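Local coordinates for putative cell adhesion protein (Bacteroides fragilis, PDB 4H40), which probably serves as a fimbrial (pilus) subunit of the fimbrillin-like family, with a likely role in bacterial cell adhesion, at residues Asp225-Lys230 / Gly256-Asp261. Residues are numbered along the deposited sequence; the frame is centred on the assembly and turned at random.
Sequences DVLPVK and GVLPTD
With chi1 of T260 at -168°, OG1 lies opposite the backbone N and close to its own carbonyl carbon, where it meets the carbonyl oxygen of K230. V229 is turned in the same sense (chi1 -159°): its CG1 reaches over the T260 backbone, 3.7 Å from T260 C, while CG2, beside the V229 nitrogen, rests against CB of the P259 ring. Two hydrogen bonds join 225-230 to 256-261, and both end on K230 O. T260 OG1 donates at 3.1 Å, lying in the carbonyl plane. The amide of D261, with N also 3.1 Å from K230 O, comes from well above that plane, although its N-H points almost straight at the oxygen. Further back along the chain the contact turns apolar: L227 CD1 touches both L258 CD2 (3.9 Å) and P259 CD (4.0 Å), its side chain crossing both residues at about a right angle. F131 lies against L227 from a neighbouring loop, and Y290 of strand 289-291 touches both V229 and D261. The D261 carboxylate turns to R263, with which it forms a salt bridge. K230 O is thus bonded from the start of strand 260-262, which itself pairs with strand 289-291. With two donors from successive residues satisfying this one oxygen, the end of 225-230 is tied to T260 and D261, whereas the L227 and P259 side, where the loop packs on the turn between strands 251-257 and 260-262, is held across the two segments by apolar packing alone.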
# COMPACT_ATOMS: atom_id res chain seq x y z
N ASP B 225 32.07 -8.31 -1.93
CA ASP B 225 31.34 -7.16 -1.41
C ASP B 225 30.31 -6.70 -2.43
O ASP B 225 30.55 -6.81 -3.64
CB ASP B 225 32.28 -6.01 -1.00
CG ASP B 225 33.04 -6.23 0.31
OD1 ASP B 225 32.64 -7.12 1.10
OD2 ASP B 225 34.03 -5.50 0.55
N VAL B 226 29.14 -6.29 -1.94
CA VAL B 226 27.96 -5.84 -2.71
C VAL B 226 27.39 -4.57 -2.07
O VAL B 226 27.65 -4.33 -0.88
CB VAL B 226 26.89 -6.96 -2.84
CG1 VAL B 226 27.35 -8.06 -3.79
CG2 VAL B 226 26.50 -7.53 -1.49
N LEU B 227 26.62 -3.77 -2.84
CA LEU B 227 26.01 -2.52 -2.33
C LEU B 227 25.17 -2.75 -1.06
O LEU B 227 24.28 -3.61 -1.05
CB LEU B 227 25.12 -1.84 -3.39
CG LEU B 227 25.72 -1.46 -4.72
CD1 LEU B 227 24.69 -0.76 -5.57
CD2 LEU B 227 26.95 -0.60 -4.55
N PRO B 228 25.41 -1.97 0.02
CA PRO B 228 24.63 -2.17 1.25
C PRO B 228 23.22 -1.62 1.15
O PRO B 228 22.96 -0.73 0.34
CB PRO B 228 25.44 -1.40 2.30
CG PRO B 228 26.10 -0.31 1.53
CD PRO B 228 26.43 -0.90 0.19
N VAL B 229 22.33 -2.13 2.02
CA VAL B 229 20.93 -1.70 2.14
C VAL B 229 20.80 -0.79 3.39
O VAL B 229 20.22 -1.20 4.40
CB VAL B 229 19.91 -2.89 2.16
CG1 VAL B 229 18.51 -2.41 1.76
CG2 VAL B 229 20.35 -4.05 1.28
N LYS B 230 21.40 0.42 3.33
CA LYS B 230 21.34 1.36 4.46
C LYS B 230 20.22 2.43 4.25
O LYS B 230 19.67 2.55 3.14
CB LYS B 230 22.71 2.01 4.84
CG LYS B 230 23.71 2.33 3.72
CD LYS B 230 24.87 3.19 4.26
CE LYS B 230 26.06 3.28 3.34
NZ LYS B 230 25.79 4.13 2.13
N GLY B 256 16.22 3.28 -12.03
CA GLY B 256 17.00 2.49 -11.10
C GLY B 256 17.10 3.27 -9.81
O GLY B 256 17.14 4.50 -9.84
N VAL B 257 17.11 2.56 -8.69
CA VAL B 257 17.31 3.15 -7.38
C VAL B 257 18.27 2.23 -6.64
O VAL B 257 18.22 1.01 -6.81
CB VAL B 257 16.02 3.51 -6.56
CG1 VAL B 257 15.20 4.58 -7.27
CG2 VAL B 257 15.16 2.29 -6.29
N LEU B 258 19.16 2.80 -5.86
CA LEU B 258 20.12 2.01 -5.12
C LEU B 258 19.42 1.25 -4.00
O LEU B 258 18.48 1.83 -3.43
CB LEU B 258 21.21 2.91 -4.51
CG LEU B 258 22.12 3.67 -5.45
CD1 LEU B 258 22.99 4.62 -4.64
CD2 LEU B 258 23.00 2.72 -6.25
N PRO B 259 19.87 0.02 -3.61
CA PRO B 259 19.24 -0.66 -2.47
C PRO B 259 19.21 0.26 -1.25
O PRO B 259 20.23 0.87 -0.91
CB PRO B 259 20.12 -1.89 -2.26
CG PRO B 259 20.68 -2.17 -3.61
CD PRO B 259 20.96 -0.81 -4.17
N THR B 260 17.99 0.47 -0.70
CA THR B 260 17.78 1.35 0.43
C THR B 260 16.71 0.83 1.37
O THR B 260 15.69 0.31 0.94
CB THR B 260 17.48 2.81 -0.02
OG1 THR B 260 17.55 3.66 1.13
CG2 THR B 260 16.15 2.98 -0.70
N ASP B 261 16.99 1.00 2.67
CA ASP B 261 16.14 0.67 3.81
C ASP B 261 15.39 1.93 4.26
O ASP B 261 15.98 2.83 4.86
CB ASP B 261 16.97 0.08 4.98
CG ASP B 261 16.19 -0.18 6.26
OD1 ASP B 261 14.95 -0.39 6.18
OD2 ASP B 261 16.82 -0.19 7.34